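Local coordinates for protein alkaline phosphatase (Thermus thermophilus, PDB 7KWD) that probably hydrolyses phosphate esters as a homodimeric alkaline phosphatase that binds zinc and magnesium ions, at residues V231-D236 against S348-L353; P360-V365 against E381-V386. All blocks are in the same frame, centred on the assembly; numbering follows the deposited sequence.

Overall arrangement
Followed from the N terminus, the chain first meets contact 1, where V231-D236, leading into helix 234-239, touches S348-L353 at the start of helix 349-356. This closes a long loop of 111 residues that carries metal ligands Glu-270, Asp-275, His-279, Asp-317 and His-318, together with helix 283-306. Contact 2 opens only after contact 1 has closed, so the two neither nest nor cross. Only 15 residues lie between its segments, including the rest of helix 362-373 and the turn into helix 379-391. Their centres lie about 18 Å apart, and helix 349-356 bridges them: it begins in contact 1, while its Leu-356 packs on Val-365 of contact 2.

Contact 1 of 2, residues V231-D236 against S348-L353; sequences VPYEID and SFEHML
Two hydrogen bonds join the carboxylate of Asp-236 to Ser-348. The backbone N of Ser-348 meets Asp-236 OD1 on its syn side at 2.8 Å, while the hydroxyl OG donates to Asp-236 OD2 over a very short 2.5 Å. With its OG between backbone N and carbonyl carbon (chi1 64°), Ser-348 also accepts from His-351 N at 3.1 Å. This is the N-cap of helix 349-356, a place that suits serine because its short hydroxyl can accept from the helix while donating outward; Asp-236 holds that hydroxyl from across the contact. Changing Asp-236 to an alanine would probably leave Ser-348 N and OG without their acceptor and the hydroxyl freer to turn.

Water extends the network. One molecule donates to Asp-236 OD2 and to Glu-350 OE1 and accepts from Tyr-233 N; another links Tyr-233 OH to Glu-350 OE2. Arg-273 forms a salt bridge with Glu-350 and a cation-pi contact with Tyr-233.

In van der Waals contact, Tyr-233 CE2 lies 3.7 Å from Glu-350 CD, ring and carboxylate planes 42° apart, and Ile-235 CG2 rests against Ser-348 CB at 3.9 Å. The Tyr-233 side chain is about 6 Å from that of the zinc ligand His-279.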
ATOM      1  N   VAL A 231       4.453  26.051  -1.885  1.00 24.60           N
ATOM      2  CA  VAL A 231       3.185  26.539  -2.445  1.00 25.30           C
ATOM      3  C   VAL A 231       2.041  25.946  -1.640  1.00 27.45           C
ATOM      4  O   VAL A 231       2.138  24.787  -1.188  1.00 26.89           O
ATOM      5  CB  VAL A 231       3.060  26.163  -3.934  1.00 24.28           C
ATOM      6  CG1 VAL A 231       1.791  26.731  -4.532  1.00 24.16           C
ATOM      7  CG2 VAL A 231       4.283  26.661  -4.673  1.00 29.41           C
ATOM      8  N   PRO A 232       0.968  26.694  -1.385  1.00 27.27           N
ATOM      9  CA  PRO A 232      -0.151  26.137  -0.619  1.00 26.81           C
ATOM     10  C   PRO A 232      -0.745  24.876  -1.249  1.00 24.24           C
ATOM     11  O   PRO A 232      -0.800  24.716  -2.473  1.00 24.43           O
ATOM     12  CB  PRO A 232      -1.176  27.285  -0.605  1.00 26.47           C
ATOM     13  CG  PRO A 232      -0.334  28.547  -0.723  1.00 27.21           C
ATOM     14  CD  PRO A 232       0.848  28.155  -1.595  1.00 27.76           C
ATOM     15  N   TYR A 233      -1.253  24.011  -0.369  1.00 27.30           N
ATOM     16  CA  TYR A 233      -2.058  22.876  -0.798  1.00 25.87           C
ATOM     17  C   TYR A 233      -3.177  23.293  -1.744  1.00 28.71           C
ATOM     18  O   TYR A 233      -3.795  24.355  -1.578  1.00 24.42           O
ATOM     19  CB  TYR A 233      -2.669  22.198   0.411  1.00 28.67           C
ATOM     20  CG  TYR A 233      -1.719  21.539   1.350  1.00 27.56           C
ATOM     21  CD1 TYR A 233      -1.135  20.320   1.020  1.00 24.76           C
ATOM     22  CD2 TYR A 233      -1.438  22.105   2.602  1.00 29.78           C
ATOM     23  CE1 TYR A 233      -0.269  19.672   1.924  1.00 26.46           C
ATOM     24  CE2 TYR A 233      -0.583  21.483   3.490  1.00 24.02           C
ATOM     25  CZ  TYR A 233       0.006  20.267   3.140  1.00 26.23           C
ATOM     26  OH  TYR A 233       0.863  19.616   3.992  1.00 26.41           O
ATOM     27  N   GLU A 234      -3.462  22.422  -2.711  1.00 26.92           N
ATOM     28  CA  GLU A 234      -4.633  22.608  -3.567  1.00 30.45           C
ATOM     29  C   GLU A 234      -5.909  22.914  -2.766  1.00 21.34           C
ATOM     30  O   GLU A 234      -6.695  23.782  -3.154  1.00 28.71           O
ATOM     31  CB  GLU A 234      -4.843  21.367  -4.437  1.00 26.60           C
ATOM     32  CG  GLU A 234      -6.087  21.409  -5.322  1.00 24.96           C
ATOM     33  CD  GLU A 234      -6.062  22.481  -6.405  1.00 27.32           C
ATOM     34  OE1 GLU A 234      -4.995  23.071  -6.726  1.00 30.88           O
ATOM     35  OE2 GLU A 234      -7.156  22.764  -6.929  1.00 32.77           O
ATOM     36  N   ILE A 235      -6.140  22.214  -1.658  1.00 24.64           N
ATOM     37  CA  ILE A 235      -7.396  22.457  -0.945  1.00 28.95           C
ATOM     38  C   ILE A 235      -7.475  23.911  -0.491  1.00 30.01           C
ATOM     39  O   ILE A 235      -8.548  24.519  -0.489  1.00 31.09           O
ATOM     40  CB  ILE A 235      -7.552  21.470   0.231  1.00 24.79           C
ATOM     41  CG1 ILE A 235      -8.989  21.522   0.754  1.00 29.59           C
ATOM     42  CG2 ILE A 235      -6.548  21.740   1.351  1.00 28.72           C
ATOM     43  CD1 ILE A 235      -9.317  20.491   1.809  1.00 30.46           C
ATOM     44  N   ASP A 236      -6.343  24.497  -0.133  1.00 30.12           N
ATOM     45  CA  ASP A 236      -6.328  25.874   0.347  1.00 30.26           C
ATOM     46  C   ASP A 236      -6.416  26.847  -0.824  1.00 30.74           C
ATOM     47  O   ASP A 236      -7.186  27.809  -0.775  1.00 34.61           O
ATOM     48  CB  ASP A 236      -5.074  26.094   1.199  1.00 29.55           C
ATOM     49  CG  ASP A 236      -5.046  25.203   2.451  1.00 29.79           C
ATOM     50  OD1 ASP A 236      -6.116  24.958   3.036  1.00 28.07           O
ATOM     51  OD2 ASP A 236      -3.953  24.743   2.867  1.00 26.68           O
ATOM     52  N   SER A 348      -6.779  22.846   4.787  1.00 27.63           N
ATOM     53  CA  SER A 348      -5.865  21.889   5.384  1.00 31.62           C
ATOM     54  C   SER A 348      -5.620  22.198   6.861  1.00 34.06           C
ATOM     55  O   SER A 348      -5.870  23.299   7.337  1.00 33.52           O
ATOM     56  CB  SER A 348      -4.526  21.942   4.653  1.00 32.30           C
ATOM     57  OG  SER A 348      -3.921  23.228   4.836  1.00 31.05           O
ATOM     58  N   PHE A 349      -5.079  21.209   7.576  1.00 31.88           N
ATOM     59  CA  PHE A 349      -4.594  21.435   8.936  1.00 35.91           C
ATOM     60  C   PHE A 349      -3.580  22.578   8.988  1.00 36.34           C
ATOM     61  O   PHE A 349      -3.494  23.287   9.993  1.00 35.65           O
ATOM     62  CB  PHE A 349      -3.951  20.155   9.472  1.00 34.51           C
ATOM     63  CG  PHE A 349      -4.932  19.068   9.876  1.00 35.93           C
ATOM     64  CD1 PHE A 349      -6.241  19.366  10.208  1.00 33.16           C
ATOM     65  CD2 PHE A 349      -4.520  17.743   9.948  1.00 32.16           C
ATOM     66  CE1 PHE A 349      -7.109  18.365  10.602  1.00 34.83           C
ATOM     67  CE2 PHE A 349      -5.386  16.748  10.326  1.00 31.69           C
ATOM     68  CZ  PHE A 349      -6.682  17.062  10.665  1.00 30.13           C
ATOM     69  N   GLU A 350      -2.777  22.736   7.937  1.00 35.99           N
ATOM     70  CA  GLU A 350      -1.742  23.768   7.906  1.00 27.49           C
ATOM     71  C   GLU A 350      -2.362  25.146   7.901  1.00 36.85           C
ATOM     72  O   GLU A 350      -1.876  26.066   8.572  1.00 36.44           O
ATOM     73  CB  GLU A 350      -0.861  23.569   6.671  1.00 34.34           C
ATOM     74  CG  GLU A 350       0.059  24.734   6.323  1.00 37.94           C
ATOM     75  CD  GLU A 350       0.916  24.444   5.084  1.00 34.70           C
ATOM     76  OE1 GLU A 350       0.584  24.950   3.988  1.00 35.61           O
ATOM     77  OE2 GLU A 350       1.912  23.699   5.204  1.00 32.08           O
ATOM     78  N   HIS A 351      -3.439  25.301   7.141  1.00 35.26           N
ATOM     79  CA  HIS A 351      -4.126  26.586   7.084  1.00 39.87           C
ATOM     80  C   HIS A 351      -4.899  26.836   8.364  1.00 36.97           C
ATOM     81  O   HIS A 351      -4.813  27.924   8.943  1.00 36.29           O
ATOM     82  CB  HIS A 351      -5.024  26.589   5.875  1.00 33.24           C
ATOM     83  CG  HIS A 351      -5.764  27.859   5.668  1.00 35.05           C
ATOM     84  ND1 HIS A 351      -5.244  28.906   4.947  1.00 39.29           N
ATOM     85  CD2 HIS A 351      -7.003  28.236   6.055  1.00 37.83           C
ATOM     86  CE1 HIS A 351      -6.137  29.874   4.892  1.00 41.40           C
ATOM     87  NE2 HIS A 351      -7.215  29.490   5.552  1.00 40.02           N
ATOM     88  N   MET A 352      -5.607  25.819   8.857  1.00 34.81           N
ATOM     89  CA  MET A 352      -6.239  25.916  10.164  1.00 39.54           C
ATOM     90  C   MET A 352      -5.245  26.397  11.212  1.00 41.72           C
ATOM     91  O   MET A 352      -5.506  27.367  11.923  1.00 43.58           O
ATOM     92  CB  MET A 352      -6.843  24.566  10.558  1.00 36.94           C
ATOM     93  CG  MET A 352      -8.058  24.176   9.677  1.00 38.51           C
ATOM     94  SD  MET A 352      -8.642  22.454   9.860  1.00 36.73           S
ATOM     95  CE  MET A 352      -9.113  22.526  11.646  1.00 40.34           C
ATOM     96  N   LEU A 353      -4.087  25.738  11.312  1.00 38.25           N
ATOM     97  CA  LEU A 353      -3.101  26.144  12.307  1.00 38.88           C
ATOM     98  C   LEU A 353      -2.708  27.605  12.105  1.00 42.86           C
ATOM     99  O   LEU A 353      -2.567  28.369  13.064  1.00 48.46           O
ATOM    100  CB  LEU A 353      -1.880  25.250  12.218  1.00 38.35           C
ATOM    101  CG  LEU A 353      -1.650  24.148  13.242  1.00 43.86           C
ATOM    102  CD1 LEU A 353      -2.840  23.875  14.133  1.00 43.82           C
ATOM    103  CD2 LEU A 353      -1.213  22.837  12.552  1.00 37.74           C
TER
HETATM  104  O   HOH W   1      -1.649  25.714   2.407  1.00 34.22           O
HETATM  105  O   HOH W   2       2.029  21.246   5.881  1.00 35.00           O

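Contact 2 of 2, residues P360-V365 against E381-V386; sequences PEASQV and EAERVV
Val-365 packs into the surface of helix 379-391 with both of its methyls. Val-365 CG1 lies 3.8 Å from Ala-382 CB and makes an equally close approach to Val-385 CB, while Val-365 CG2 meets Val-386 CG2 at 3.9 Å. The torsion that sets CG1 opposite the backbone N (chi1 165°) spreads the two branches over these neighbours, so a beta-branched residue serves two contacts at once. Leu-356 and Leu-377 add to the apolar surroundings of Val-365, and Met-409 and Ala-412 of helix 406-412 lie against Val-385.

Alanine lets the backbones come near. Small methyls allow the CA atoms of Ala-362 and Ala-382 to stand 5.3 Å apart, with Ala-362 CB 4.2 Å from Ala-382 CB. Val-386 fills the adjoining ground, its CG2 resting 3.6 Å from Ala-362 N and its CG1 touching the carbonyl oxygen of Pro-360. The proline, rigid and apolar, suits this buried approach to the helix and also packs on Ile-389 and Arg-390.

Toward solvent the packing gives way to a single long side chain. Glu-383 starts out away from the other segment, but a bend at its second torsion (chi2 -88°) carries Glu-383 OE1 back to 3.4 Å from Ala-362 CB, a contact without a polar bond.

Separate from this rim, at the start of helix 362-373, Gln-364 OE1 turns back to accept from Glu-361 N, using a lone pair in the carbonyl plane, which is one half of a capping box. The whole is a pair of consecutive helices, 362-373 and 379-391, joined by a short connection and packed through alanine and valine.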
ATOM      1  N   PRO A 360      -4.703  29.744  20.539  1.00 58.54           N
ATOM      2  CA  PRO A 360      -6.141  29.623  20.304  1.00 50.20           C
ATOM      3  C   PRO A 360      -6.851  29.114  21.540  1.00 45.11           C
ATOM      4  O   PRO A 360      -6.286  28.419  22.389  1.00 39.35           O
ATOM      5  CB  PRO A 360      -6.225  28.597  19.168  1.00 48.15           C
ATOM      6  CG  PRO A 360      -5.062  27.690  19.464  1.00 46.43           C
ATOM      7  CD  PRO A 360      -3.953  28.627  19.929  1.00 47.87           C
ATOM      8  N   GLU A 361      -8.132  29.449  21.602  1.00 49.37           N
ATOM      9  CA  GLU A 361      -9.049  28.939  22.606  1.00 55.00           C
ATOM     10  C   GLU A 361      -9.804  27.747  22.038  1.00 49.17           C
ATOM     11  O   GLU A 361     -10.087  27.686  20.842  1.00 49.62           O
ATOM     12  CB  GLU A 361     -10.029  30.036  23.029  1.00 57.79           C
ATOM     13  CG  GLU A 361     -10.605  29.856  24.422  1.00 70.04           C
ATOM     14  CD  GLU A 361      -9.720  30.459  25.509  1.00 82.91           C
ATOM     15  OE1 GLU A 361      -8.506  30.644  25.258  1.00 74.52           O
ATOM     16  OE2 GLU A 361     -10.238  30.742  26.613  1.00 96.57           O
ATOM     17  N   ALA A 362     -10.141  26.807  22.910  1.00 50.20           N
ATOM     18  CA  ALA A 362     -10.936  25.650  22.527  1.00 50.61           C
ATOM     19  C   ALA A 362     -12.122  26.018  21.654  1.00 48.76           C
ATOM     20  O   ALA A 362     -12.449  25.326  20.687  1.00 50.40           O
ATOM     21  CB  ALA A 362     -11.445  24.926  23.774  1.00 50.06           C
ATOM     22  N   SER A 363     -12.791  27.100  21.994  1.00 44.50           N
ATOM     23  CA  SER A 363     -13.935  27.494  21.196  1.00 47.39           C
ATOM     24  C   SER A 363     -13.511  27.872  19.783  1.00 46.63           C
ATOM     25  O   SER A 363     -14.287  27.707  18.840  1.00 42.67           O
ATOM     26  CB  SER A 363     -14.646  28.655  21.880  1.00 48.44           C
ATOM     27  OG  SER A 363     -14.070  29.887  21.509  1.00 52.30           O
ATOM     28  N   GLN A 364     -12.297  28.397  19.616  1.00 44.24           N
ATOM     29  CA  GLN A 364     -11.843  28.795  18.285  1.00 44.33           C
ATOM     30  C   GLN A 364     -11.444  27.576  17.460  1.00 46.58           C
ATOM     31  O   GLN A 364     -11.776  27.494  16.273  1.00 44.01           O
ATOM     32  CB  GLN A 364     -10.678  29.780  18.404  1.00 50.99           C
ATOM     33  CG  GLN A 364     -11.020  31.004  19.263  1.00 54.86           C
ATOM     34  CD  GLN A 364      -9.830  31.889  19.532  1.00 54.58           C
ATOM     35  OE1 GLN A 364      -8.876  31.485  20.212  1.00 49.83           O
ATOM     36  NE2 GLN A 364      -9.872  33.102  18.995  1.00 50.99           N
ATOM     37  N   VAL A 365     -10.733  26.632  18.086  1.00 42.26           N
ATOM     38  CA  VAL A 365     -10.471  25.321  17.493  1.00 40.58           C
ATOM     39  C   VAL A 365     -11.768  24.712  16.978  1.00 49.02           C
ATOM     40  O   VAL A 365     -11.908  24.380  15.789  1.00 39.82           O
ATOM     41  CB  VAL A 365      -9.796  24.405  18.530  1.00 45.68           C
ATOM     42  CG1 VAL A 365      -9.843  22.915  18.100  1.00 46.78           C
ATOM     43  CG2 VAL A 365      -8.362  24.896  18.794  1.00 44.54           C
ATOM     44  N   GLU A 381     -11.923  16.978  22.801  1.00 43.01           N
ATOM     45  CA  GLU A 381     -11.132  16.863  21.580  1.00 36.94           C
ATOM     46  C   GLU A 381     -10.519  18.210  21.237  1.00 39.45           C
ATOM     47  O   GLU A 381      -9.323  18.301  20.948  1.00 39.86           O
ATOM     48  CB  GLU A 381     -12.008  16.327  20.441  1.00 41.89           C
ATOM     49  CG  GLU A 381     -12.500  14.875  20.677  1.00 34.57           C
ATOM     50  CD  GLU A 381     -13.535  14.436  19.665  1.00 44.49           C
ATOM     51  OE1 GLU A 381     -14.330  15.302  19.231  1.00 41.48           O
ATOM     52  OE2 GLU A 381     -13.562  13.228  19.315  1.00 42.53           O
ATOM     53  N   ALA A 382     -11.315  19.278  21.313  1.00 37.40           N
ATOM     54  CA  ALA A 382     -10.760  20.598  21.066  1.00 40.83           C
ATOM     55  C   ALA A 382      -9.666  20.920  22.073  1.00 44.13           C
ATOM     56  O   ALA A 382      -8.642  21.517  21.711  1.00 40.41           O
ATOM     57  CB  ALA A 382     -11.856  21.657  21.097  1.00 45.31           C
ATOM     58  N   GLU A 383      -9.843  20.493  23.332  1.00 43.32           N
ATOM     59  CA  GLU A 383      -8.834  20.787  24.346  1.00 46.23           C
ATOM     60  C   GLU A 383      -7.525  20.089  24.023  1.00 43.28           C
ATOM     61  O   GLU A 383      -6.444  20.635  24.257  1.00 45.22           O
ATOM     62  CB  GLU A 383      -9.293  20.385  25.754  1.00 48.20           C
ATOM     63  CG  GLU A 383     -10.672  20.932  26.169  1.00 60.15           C
ATOM     64  CD  GLU A 383     -10.654  22.322  26.832  1.00 80.39           C
ATOM     65  OE1 GLU A 383      -9.940  23.247  26.362  1.00 81.66           O
ATOM     66  OE2 GLU A 383     -11.404  22.488  27.819  1.00 85.45           O
ATOM     67  N   ARG A 384      -7.602  18.860  23.507  1.00 46.63           N
ATOM     68  CA  ARG A 384      -6.381  18.177  23.105  1.00 45.81           C
ATOM     69  C   ARG A 384      -5.639  18.987  22.054  1.00 35.01           C
ATOM     70  O   ARG A 384      -4.412  19.112  22.100  1.00 38.39           O
ATOM     71  CB  ARG A 384      -6.710  16.795  22.563  1.00 45.69           C
ATOM     72  CG  ARG A 384      -7.066  15.745  23.599  1.00 45.28           C
ATOM     73  CD  ARG A 384      -7.171  14.426  22.858  1.00 45.50           C
ATOM     74  NE  ARG A 384      -7.983  13.397  23.494  1.00 44.60           N
ATOM     75  CZ  ARG A 384      -7.686  12.840  24.655  1.00 49.77           C
ATOM     76  NH1 ARG A 384      -6.603  13.243  25.315  1.00 55.04           N
ATOM     77  NH2 ARG A 384      -8.456  11.878  25.149  1.00 46.14           N
ATOM     78  N   VAL A 385      -6.375  19.538  21.093  1.00 34.79           N
ATOM     79  CA  VAL A 385      -5.752  20.370  20.073  1.00 42.72           C
ATOM     80  C   VAL A 385      -5.107  21.595  20.712  1.00 45.68           C
ATOM     81  O   VAL A 385      -4.009  22.010  20.322  1.00 38.25           O
ATOM     82  CB  VAL A 385      -6.789  20.775  19.009  1.00 42.19           C
ATOM     83  CG1 VAL A 385      -6.174  21.719  18.016  1.00 40.07           C
ATOM     84  CG2 VAL A 385      -7.362  19.556  18.274  1.00 43.68           C
ATOM     85  N   VAL A 386      -5.799  22.226  21.670  1.00 50.72           N
ATOM     86  CA  VAL A 386      -5.224  23.396  22.330  1.00 44.26           C
ATOM     87  C   VAL A 386      -3.924  23.010  23.021  1.00 41.74           C
ATOM     88  O   VAL A 386      -2.892  23.688  22.881  1.00 39.45           O
ATOM     89  CB  VAL A 386      -6.228  24.014  23.320  1.00 51.35           C
ATOM     90  CG1 VAL A 386      -5.573  25.177  24.089  1.00 50.69           C
ATOM     91  CG2 VAL A 386      -7.469  24.487  22.583  1.00 42.24           C
TER